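Side-chain contacts in protoporphyrinogen oxidase (Exiguobacterium sibiricum, PDB 3LOV), which binds FAD and probably catalyses the oxygen-dependent oxidation of coproporphyrinogen III to coproporphyrin III in heme b biosynthesis: residues A19-Y22 with A23-F27; R65-I68 with L69-I73; I421-V424 with R425-L429. All coordinates share one frame; numbering follows the deposited sequence.

Contact 1 (A19-Y22 with A23-F27); sequences AAYY and AERAF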
ATOM      1  N   ALA A  19      11.348   7.215  11.430  1.00 18.27           N
ATOM      2  CA  ALA A  19      12.752   7.024  11.708  1.00 21.22           C
ATOM      3  C   ALA A  19      13.242   8.082  12.747  1.00 20.72           C
ATOM      4  O   ALA A  19      14.013   7.760  13.623  1.00 17.32           O
ATOM      5  CB  ALA A  19      13.593   7.082  10.420  1.00 18.63           C
ATOM      6  N   ALA A  20      12.790   9.322  12.651  1.00 21.10           N
ATOM      7  CA  ALA A  20      13.341  10.361  13.527  1.00 20.73           C
ATOM      8  C   ALA A  20      12.878  10.078  14.958  1.00 22.06           C
ATOM      9  O   ALA A  20      13.658  10.269  15.902  1.00 19.79           O
ATOM     10  CB  ALA A  20      12.905  11.729  13.096  1.00 17.74           C
ATOM     11  N   TYR A  21      11.615   9.639  15.077  1.00 20.38           N
ATOM     12  CA  TYR A  21      10.957   9.350  16.349  1.00 22.46           C
ATOM     13  C   TYR A  21      11.745   8.281  17.048  1.00 24.60           C
ATOM     14  O   TYR A  21      12.095   8.417  18.223  1.00 24.63           O
ATOM     15  CB  TYR A  21       9.505   8.866  16.138  1.00 23.93           C
ATOM     16  CG  TYR A  21       8.833   8.415  17.432  1.00 30.02           C
ATOM     17  CD1 TYR A  21       8.247   9.331  18.302  1.00 27.03           C
ATOM     18  CD2 TYR A  21       8.810   7.066  17.792  1.00 23.86           C
ATOM     19  CE1 TYR A  21       7.669   8.905  19.504  1.00 20.79           C
ATOM     20  CE2 TYR A  21       8.252   6.650  18.965  1.00 24.05           C
ATOM     21  CZ  TYR A  21       7.666   7.573  19.814  1.00 26.60           C
ATOM     22  OH  TYR A  21       7.113   7.153  20.993  1.00 31.42           O
ATOM     23  N   TYR A  22      12.011   7.198  16.330  1.00 22.91           N
ATOM     24  CA  TYR A  22      12.721   6.085  16.925  1.00 23.19           C
ATOM     25  C   TYR A  22      14.185   6.447  17.175  1.00 24.65           C
ATOM     26  O   TYR A  22      14.765   5.963  18.136  1.00 23.28           O
ATOM     27  CB  TYR A  22      12.652   4.832  16.052  1.00 23.94           C
ATOM     28  CG  TYR A  22      11.281   4.227  15.922  1.00 23.29           C
ATOM     29  CD1 TYR A  22      10.579   3.817  17.044  1.00 28.79           C
ATOM     30  CD2 TYR A  22      10.694   4.037  14.667  1.00 26.89           C
ATOM     31  CE1 TYR A  22       9.311   3.252  16.936  1.00 22.13           C
ATOM     32  CE2 TYR A  22       9.410   3.473  14.538  1.00 16.74           C
ATOM     33  CZ  TYR A  22       8.727   3.100  15.690  1.00 29.41           C
ATOM     34  OH  TYR A  22       7.475   2.548  15.601  1.00 20.56           O
ATOM     35  N   ALA A  23      14.791   7.254  16.294  1.00 22.03           N
ATOM     36  CA  ALA A  23      16.182   7.663  16.468  1.00 24.43           C
ATOM     37  C   ALA A  23      16.318   8.532  17.707  1.00 25.19           C
ATOM     38  O   ALA A  23      17.327   8.425  18.407  1.00 25.66           O
ATOM     39  CB  ALA A  23      16.783   8.424  15.184  1.00 19.58           C
ATOM     40  N   GLU A  24      15.342   9.403  17.975  1.00 26.21           N
ATOM     41  CA  GLU A  24      15.451  10.260  19.183  1.00 30.55           C
ATOM     42  C   GLU A  24      15.593   9.384  20.435  1.00 31.17           C
ATOM     43  O   GLU A  24      16.438   9.645  21.277  1.00 34.25           O
ATOM     44  CB  GLU A  24      14.315  11.281  19.309  1.00 29.39           C
ATOM     45  CG  GLU A  24      14.473  12.447  18.343  1.00 26.00           C
ATOM     46  CD  GLU A  24      13.614  13.656  18.645  1.00 31.71           C
ATOM     47  OE1 GLU A  24      12.814  13.621  19.615  1.00 24.98           O
ATOM     48  OE2 GLU A  24      13.762  14.674  17.888  1.00 26.94           O
ATOM     49  N   ARG A  25      14.869   8.278  20.469  1.00 31.55           N
ATOM     50  CA  ARG A  25      14.867   7.410  21.637  0.50 33.01           C
ATOM     51  C   ARG A  25      16.057   6.477  21.668  1.00 32.83           C
ATOM     52  O   ARG A  25      16.625   6.259  22.720  1.00 35.65           O
ATOM     53  CB  ARG A  25      13.576   6.612  21.709  0.50 33.20           C
ATOM     54  CG  ARG A  25      12.485   7.378  22.392  0.50 37.38           C
ATOM     55  CD  ARG A  25      11.185   7.331  21.617  0.50 40.14           C
ATOM     56  NE  ARG A  25      10.330   8.428  22.040  0.50 37.51           N
ATOM     57  CZ  ARG A  25      10.306   9.615  21.452  0.50 37.05           C
ATOM     58  NH1 ARG A  25      11.058   9.854  20.392  0.50 32.64           N
ATOM     59  NH2 ARG A  25       9.503  10.554  21.910  0.50 34.25           N
ATOM     60  N   ALA A  26      16.439   5.910  20.526  1.00 30.21           N
ATOM     61  CA  ALA A  26      17.553   4.944  20.527  1.00 32.15           C
ATOM     62  C   ALA A  26      18.922   5.589  20.808  1.00 34.39           C
ATOM     63  O   ALA A  26      19.826   4.918  21.309  1.00 36.24           O
ATOM     64  CB  ALA A  26      17.610   4.156  19.228  1.00 28.02           C
ATOM     65  N   PHE A  27      19.067   6.874  20.467  1.00 35.55           N
ATOM     66  CA  PHE A  27      20.365   7.581  20.515  1.00 35.85           C
ATOM     67  C   PHE A  27      20.230   8.947  21.097  1.00 35.19           C
ATOM     68  O   PHE A  27      20.280   9.923  20.360  1.00 36.79           O
ATOM     69  CB  PHE A  27      20.909   7.776  19.113  1.00 38.14           C
ATOM     70  CG  PHE A  27      20.898   6.550  18.309  1.00 34.44           C
ATOM     71  CD1 PHE A  27      21.574   5.442  18.752  1.00 44.01           C
ATOM     72  CD2 PHE A  27      20.229   6.498  17.101  1.00 43.50           C
ATOM     73  CE1 PHE A  27      21.575   4.290  18.013  1.00 50.56           C
ATOM     74  CE2 PHE A  27      20.226   5.350  16.352  1.00 36.48           C
ATOM     75  CZ  PHE A  27      20.891   4.235  16.809  1.00 42.64           C
TER
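Arg25 folds back along its helix and lays its guanidinium flat on the ring of Tyr21, one turn earlier. Arg25 was modelled in two conformers, and its side-chain contacts hold for the one described here. The two planes are 16° apart and their centres 3.8 Å apart. The stack is offset: Arg25 CZ sits 3.4 Å from Tyr21 CE1, which lies over the middle of the guanidinium. The charged group is over the ring face, so this is also a cation-pi contact. Arg25 CD adds a CH-pi contact, 4.2 Å from the Tyr21 ring centroid. The same guanidinium also reaches the backbone. Arg25 NH1 donates to Tyr21 O at 2.8 Å, a bent bond of 136° at the hydrogen. Stack and bond together would restrain the rotation of the guanidinium.

Two torsions set this up. Tyr21 CG stands opposite the backbone N (chi1 174°), and the arginine chain bends at chi2. Behind them runs the regular helix ladder, with Ala23 N to Ala19 O at 2.8 Å. Glu24 turns elsewhere, and its carboxylate is bonded by Ser249 OG and the amides of Glu247 and Arg248.

The helix, 14-26, is the crossover of the beta-alpha-beta unit between strands 6-10 and 31-35 in the FAD-binding Rossmann-type fold. Ala19, Ala20 and Ala23 pack on strand 6-10. Ala19 and Tyr22 meet helix 447-463, while Tyr21 and Tyr22 meet helix 68-75.

Contact 2 (R65-I68 with L69-I73); sequences RKHI and LTDLI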
ATOM      1  N   ARG A  65      -3.910  -5.760  12.125  1.00 24.44           N
ATOM      2  CA  ARG A  65      -3.082  -6.873  12.605  1.00 22.93           C
ATOM      3  C   ARG A  65      -1.631  -6.448  12.653  1.00 22.92           C
ATOM      4  O   ARG A  65      -0.854  -6.984  13.428  1.00 25.69           O
ATOM      5  CB  ARG A  65      -3.267  -8.085  11.683  1.00 23.98           C
ATOM      6  CG  ARG A  65      -2.583  -9.355  12.130  1.00 31.52           C
ATOM      7  N   LYS A  66      -1.247  -5.458  11.836  1.00 24.05           N
ATOM      8  CA  LYS A  66       0.135  -4.961  11.837  1.00 23.43           C
ATOM      9  C   LYS A  66       0.246  -3.865  12.884  1.00 23.75           C
ATOM     10  O   LYS A  66       0.316  -2.656  12.580  1.00 22.44           O
ATOM     11  CB  LYS A  66       0.522  -4.488  10.440  1.00 24.22           C
ATOM     12  CG  LYS A  66       0.568  -5.623   9.423  1.00 27.45           C
ATOM     13  CD  LYS A  66       0.986  -5.140   8.014  1.00 32.39           C
ATOM     14  CE  LYS A  66       1.087  -6.329   7.079  1.00 36.88           C
ATOM     15  NZ  LYS A  66       1.842  -6.037   5.848  1.00 32.84           N
ATOM     16  N   HIS A  67       0.219  -4.315  14.138  1.00 23.81           N
ATOM     17  CA  HIS A  67      -0.039  -3.472  15.318  1.00 21.64           C
ATOM     18  C   HIS A  67       1.094  -2.507  15.671  1.00 23.52           C
ATOM     19  O   HIS A  67       0.911  -1.669  16.562  1.00 21.58           O
ATOM     20  CB  HIS A  67      -0.304  -4.371  16.544  1.00 21.01           C
ATOM     21  CG  HIS A  67       0.890  -5.171  16.950  1.00 26.16           C
ATOM     22  ND1 HIS A  67       1.872  -4.665  17.777  1.00 19.95           N
ATOM     23  CD2 HIS A  67       1.294  -6.415  16.596  1.00 21.77           C
ATOM     24  CE1 HIS A  67       2.816  -5.579  17.931  1.00 29.24           C
ATOM     25  NE2 HIS A  67       2.476  -6.657  17.246  1.00 27.05           N
ATOM     26  N   ILE A  68       2.250  -2.600  14.990  1.00 24.95           N
ATOM     27  CA  ILE A  68       3.320  -1.629  15.230  1.00 24.87           C
ATOM     28  C   ILE A  68       2.838  -0.179  15.027  1.00 21.61           C
ATOM     29  O   ILE A  68       3.202   0.711  15.798  1.00 20.94           O
ATOM     30  CB  ILE A  68       4.600  -1.920  14.396  1.00 28.36           C
ATOM     31  CG1 ILE A  68       5.764  -1.070  14.912  1.00 28.84           C
ATOM     32  CG2 ILE A  68       4.370  -1.669  12.888  1.00 18.75           C
ATOM     33  CD1 ILE A  68       7.118  -1.453  14.312  1.00 33.43           C
ATOM     34  N   LEU A  69       1.945   0.043  14.059  1.00 20.44           N
ATOM     35  CA  LEU A  69       1.469   1.384  13.770  1.00 22.06           C
ATOM     36  C   LEU A  69       0.439   1.804  14.840  1.00 22.44           C
ATOM     37  O   LEU A  69       0.378   2.977  15.231  1.00 23.42           O
ATOM     38  CB  LEU A  69       0.876   1.472  12.350  1.00 21.19           C
ATOM     39  CG  LEU A  69       0.354   2.852  11.879  1.00 23.10           C
ATOM     40  CD1 LEU A  69       1.223   4.021  12.388  1.00 20.11           C
ATOM     41  CD2 LEU A  69       0.264   2.919  10.348  1.00 21.16           C
ATOM     42  N   THR A  70      -0.387   0.845  15.277  1.00 22.67           N
ATOM     43  CA  THR A  70      -1.295   1.057  16.422  1.00 21.25           C
ATOM     44  C   THR A  70      -0.501   1.471  17.649  1.00 20.15           C
ATOM     45  O   THR A  70      -0.827   2.452  18.295  1.00 22.26           O
ATOM     46  CB  THR A  70      -2.096  -0.206  16.731  1.00 23.47           C
ATOM     47  OG1 THR A  70      -2.650  -0.740  15.515  1.00 20.92           O
ATOM     48  CG2 THR A  70      -3.241   0.120  17.755  1.00 21.13           C
ATOM     49  N   ASP A  71       0.596   0.766  17.905  1.00 20.46           N
ATOM     50  CA  ASP A  71       1.444   1.058  19.050  1.00 21.26           C
ATOM     51  C   ASP A  71       2.085   2.459  18.987  1.00 20.75           C
ATOM     52  O   ASP A  71       2.106   3.202  19.996  1.00 21.55           O
ATOM     53  CB  ASP A  71       2.534   0.011  19.164  1.00 23.04           C
ATOM     54  CG  ASP A  71       2.012  -1.342  19.558  1.00 24.57           C
ATOM     55  OD1 ASP A  71       0.955  -1.426  20.209  1.00 27.87           O
ATOM     56  OD2 ASP A  71       2.691  -2.328  19.219  1.00 36.51           O
ATOM     57  N   LEU A  72       2.583   2.828  17.803  1.00 21.51           N
ATOM     58  CA  LEU A  72       3.119   4.169  17.570  1.00 19.28           C
ATOM     59  C   LEU A  72       2.028   5.193  17.805  1.00 19.09           C
ATOM     60  O   LEU A  72       2.261   6.224  18.464  1.00 19.41           O
ATOM     61  CB  LEU A  72       3.712   4.303  16.146  1.00 17.78           C
ATOM     62  CG  LEU A  72       4.367   5.626  15.777  1.00 25.07           C
ATOM     63  CD1 LEU A  72       5.538   5.852  16.765  1.00 28.32           C
ATOM     64  CD2 LEU A  72       4.841   5.684  14.221  1.00 18.42           C
ATOM     65  N   ILE A  73       0.836   4.932  17.267  1.00 16.79           N
ATOM     66  CA  ILE A  73      -0.261   5.881  17.376  1.00 16.88           C
ATOM     67  C   ILE A  73      -0.634   6.065  18.869  1.00 19.11           C
ATOM     68  O   ILE A  73      -0.930   7.188  19.317  1.00 20.15           O
ATOM     69  CB  ILE A  73      -1.505   5.400  16.535  1.00 20.10           C
ATOM     70  CG1 ILE A  73      -1.324   5.674  15.043  1.00 18.80           C
ATOM     71  CG2 ILE A  73      -2.841   6.001  17.053  1.00 20.04           C
ATOM     72  CD1 ILE A  73      -2.333   4.936  14.146  1.00 12.76           C
TER
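His67 CG lies between its own backbone N and carbonyl carbon (chi1 66°), and Asp71 CG lies beside its backbone N. These torsions bring the imidazole and the carboxylate together at the start of helix 68-75. The motif is an i to i+4 histidine-carboxylate hydrogen bond. His67 ND1 donates to Asp71 OD2 at 2.9 Å, with 152° at the hydrogen. The oxygen meets the ring at its edge, in the ring plane. From the carboxylate side the approach is less regular, because the nitrogen stands above the carboxylate plane, and the two planes are 66° apart. Both residues are exposed.

The backbone ties the same pair a second time, through Asp71 N to His67 O at 2.8 Å. One turn of chain is thus closed by a main-chain bond and a side-chain bond between the same two residues. The next rung is Leu72 N to Ile68 O at 3.0 Å. Just before the helix, Lys66 centres an inverse gamma turn, and its NZ forms a salt bridge with Asp449.

Ile68 and Leu69 make the apolar part of the turn. Ile68 packs on helix 447-463, and Leu69 touches Leu447, an FAD-binding residue, about 6 Å from the cofactor. Thr70 is polar at its end, where OG1 is hydrogen-bonded to Tyr62 OH, while Thr70 CB rests 3.3 Å from His67 O.

Contact 3 (I421-V424 with R425-L429); sequences IQRV and REEVL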
ATOM      1  N   ILE A 421      16.664  -7.329  -1.787  1.00 25.17           N
ATOM      2  CA  ILE A 421      16.829  -6.140  -0.964  1.00 23.96           C
ATOM      3  C   ILE A 421      17.986  -6.346   0.050  1.00 24.70           C
ATOM      4  O   ILE A 421      18.727  -5.409   0.299  1.00 24.10           O
ATOM      5  CB  ILE A 421      15.546  -5.802  -0.270  1.00 23.10           C
ATOM      6  CG1 ILE A 421      14.495  -5.311  -1.313  1.00 18.68           C
ATOM      7  CG2 ILE A 421      15.758  -4.841   0.955  1.00 18.68           C
ATOM      8  CD1 ILE A 421      14.932  -4.210  -2.294  1.00 21.44           C
ATOM      9  N   GLN A 422      18.142  -7.536   0.645  1.00 25.41           N
ATOM     10  CA  GLN A 422      19.304  -7.847   1.516  0.50 25.05           C
ATOM     11  C   GLN A 422      20.608  -7.603   0.746  1.00 25.62           C
ATOM     12  O   GLN A 422      21.567  -6.991   1.248  1.00 27.57           O
ATOM     13  CB  GLN A 422      19.232  -9.309   2.045  0.50 24.61           C
ATOM     14  CG  GLN A 422      20.591  -9.930   2.445  0.50 24.61           C
ATOM     15  CD  GLN A 422      20.504 -11.380   2.967  0.50 30.91           C
ATOM     16  OE1 GLN A 422      19.420 -11.927   3.176  0.50 29.02           O
ATOM     17  NE2 GLN A 422      21.662 -11.993   3.185  0.50 23.81           N
ATOM     18  N   ARG A 423      20.659  -8.099  -0.487  1.00 23.32           N
ATOM     19  CA  ARG A 423      21.846  -7.894  -1.282  1.00 25.90           C
ATOM     20  C   ARG A 423      22.064  -6.399  -1.597  1.00 23.61           C
ATOM     21  O   ARG A 423      23.177  -5.940  -1.506  1.00 19.20           O
ATOM     22  CB  ARG A 423      21.836  -8.779  -2.545  1.00 31.16           C
ATOM     23  CG  ARG A 423      23.196  -8.813  -3.305  1.00 36.43           C
ATOM     24  CD  ARG A 423      23.210  -7.724  -4.350  1.00 44.91           C
ATOM     25  NE  ARG A 423      24.525  -7.236  -4.754  1.00 48.79           N
ATOM     26  CZ  ARG A 423      24.708  -6.150  -5.497  1.00 48.89           C
ATOM     27  NH1 ARG A 423      23.658  -5.416  -5.883  1.00 39.63           N
ATOM     28  NH2 ARG A 423      25.939  -5.781  -5.845  1.00 58.95           N
ATOM     29  N   VAL A 424      21.016  -5.640  -1.942  1.00 21.27           N
ATOM     30  CA  VAL A 424      21.130  -4.177  -2.137  1.00 21.14           C
ATOM     31  C   VAL A 424      21.768  -3.508  -0.876  1.00 22.79           C
ATOM     32  O   VAL A 424      22.767  -2.784  -0.979  1.00 23.69           O
ATOM     33  CB  VAL A 424      19.736  -3.537  -2.563  1.00 23.44           C
ATOM     34  CG1 VAL A 424      19.672  -2.023  -2.348  1.00 18.19           C
ATOM     35  CG2 VAL A 424      19.377  -3.870  -4.019  1.00 19.30           C
ATOM     36  N   ARG A 425      21.254  -3.839   0.307  1.00 22.52           N
ATOM     37  CA  ARG A 425      21.731  -3.257   1.565  1.00 23.00           C
ATOM     38  C   ARG A 425      23.193  -3.573   1.881  1.00 24.71           C
ATOM     39  O   ARG A 425      23.922  -2.684   2.354  1.00 23.63           O
ATOM     40  CB  ARG A 425      20.836  -3.684   2.721  1.00 23.86           C
ATOM     41  CG  ARG A 425      19.438  -3.009   2.656  1.00 19.13           C
ATOM     42  CD  ARG A 425      18.647  -3.314   3.916  1.00 26.81           C
ATOM     43  NE  ARG A 425      17.554  -2.368   4.137  1.00 25.06           N
ATOM     44  CZ  ARG A 425      16.272  -2.703   4.289  1.00 22.55           C
ATOM     45  NH1 ARG A 425      15.867  -3.975   4.290  1.00 22.23           N
ATOM     46  NH2 ARG A 425      15.384  -1.752   4.505  1.00 25.84           N
ATOM     47  N   GLU A 426      23.635  -4.796   1.549  1.00 24.37           N
ATOM     48  CA  GLU A 426      25.035  -5.211   1.724  1.00 22.98           C
ATOM     49  C   GLU A 426      25.955  -4.471   0.778  1.00 25.62           C
ATOM     50  O   GLU A 426      27.070  -4.087   1.142  1.00 24.77           O
ATOM     51  CB  GLU A 426      25.181  -6.720   1.476  1.00 23.99           C
ATOM     52  CG  GLU A 426      24.535  -7.557   2.558  1.00 28.62           C
ATOM     53  CD  GLU A 426      24.457  -9.033   2.189  1.00 40.40           C
ATOM     54  OE1 GLU A 426      25.048  -9.421   1.147  1.00 47.42           O
ATOM     55  OE2 GLU A 426      23.795  -9.793   2.942  1.00 40.34           O
ATOM     56  N   GLU A 427      25.500  -4.282  -0.456  1.00 23.57           N
ATOM     57  CA  GLU A 427      26.258  -3.516  -1.395  1.00 23.13           C
ATOM     58  C   GLU A 427      26.375  -2.074  -0.932  1.00 23.12           C
ATOM     59  O   GLU A 427      27.440  -1.483  -1.021  1.00 22.57           O
ATOM     60  CB  GLU A 427      25.611  -3.545  -2.769  1.00 23.53           C
ATOM     61  CG  GLU A 427      26.215  -2.562  -3.778  1.00 27.57           C
ATOM     62  CD  GLU A 427      27.558  -3.022  -4.381  1.00 31.30           C
ATOM     63  OE1 GLU A 427      28.186  -3.943  -3.839  1.00 33.76           O
ATOM     64  OE2 GLU A 427      27.955  -2.467  -5.422  1.00 24.47           O
ATOM     65  N   VAL A 428      25.271  -1.463  -0.518  1.00 26.50           N
ATOM     66  CA  VAL A 428      25.351  -0.082  -0.011  1.00 24.97           C
ATOM     67  C   VAL A 428      26.270  -0.002   1.216  1.00 26.77           C
ATOM     68  O   VAL A 428      27.085   0.893   1.339  1.00 26.63           O
ATOM     69  CB  VAL A 428      23.982   0.507   0.266  1.00 22.53           C
ATOM     70  CG1 VAL A 428      24.114   1.876   0.960  1.00 21.13           C
ATOM     71  CG2 VAL A 428      23.182   0.633  -1.042  1.00 19.92           C
ATOM     72  N   LEU A 429      26.170  -0.942   2.129  1.00 29.14           N
ATOM     73  CA  LEU A 429      27.014  -0.848   3.300  1.00 32.75           C
ATOM     74  C   LEU A 429      28.511  -1.031   2.952  1.00 31.81           C
ATOM     75  O   LEU A 429      29.360  -0.348   3.518  1.00 29.34           O
ATOM     76  CB  LEU A 429      26.513  -1.760   4.430  1.00 33.42           C
ATOM     77  CG  LEU A 429      25.332  -1.096   5.184  1.00 40.91           C
ATOM     78  CD1 LEU A 429      24.503  -2.128   6.056  1.00 42.55           C
ATOM     79  CD2 LEU A 429      25.751   0.177   6.019  1.00 34.71           C
TER
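Ile421 and Arg425 meet along the tightly packed part of helix 417-431. Ile421 is buried, and its methyl CG2 approaches Arg425 NH1 to 3.4 Å. The arginine chain is extended from CG to NE, and this length carries its head past the isoleucine to strand 435-437 and the loop that follows. There NH1 forms a salt bridge with Asp443 and NH2 is hydrogen-bonded to Leu437 O. Val424 and Val428, both buried, continue this packed part. Their backbones are joined by Val428 N to Val424 O at 2.9 Å.

The opposite character is found at Gln422 and Glu426, which are both exposed. Gln422 NE2 donates to Glu426 OE2 at 3.1 Å, with 154° at the hydrogen. The amide approaches the syn side of the oxygen, 23° out of the carboxylate plane. Gln422 CG also sits close to that oxygen, at 3.2 Å. Gln422 was modelled in two conformers, and this bond belongs to one of them, so it is uncertain.

Arg423 and Glu427 fall between these extremes. They run side by side in the same direction, and Glu427 CB lies over one face of the guanidinium. Arg423 NH2 is 3.5 Å from Glu427 OE1, which sits off the plane of the guanidinium.

Attraction of charge, rather than a hydrogen bond, therefore joins Arg423 to Glu427. Hydrogen bonds from Arg423 NH1 to His298 O and from His298 N to Glu427 OE2, with a salt bridge from Arg423 to Glu301, tie both side chains to the segment leading into helix 300-303.

The contacts follow one another along the chain, each within or at the start of a single helix: 14-26, 68-75 and 417-431. Contacts 1 and 2 have centres about 17 Å apart and touch directly, with Tyr21 CE2 3.6 Å from Leu72 CD1. Contact 3 stands apart, its centre about 22 Å from that of contact 1 and 27 Å from that of contact 2. Helix 447-463 links all three, since residues of each contact pack on it. Contact 1 borders strand 6-10 and contact 3 strand 435-437 of the same parallel sheet. All three lie within the FAD-binding fold of the flavoprotein, with contact 2 nearest the cofactor.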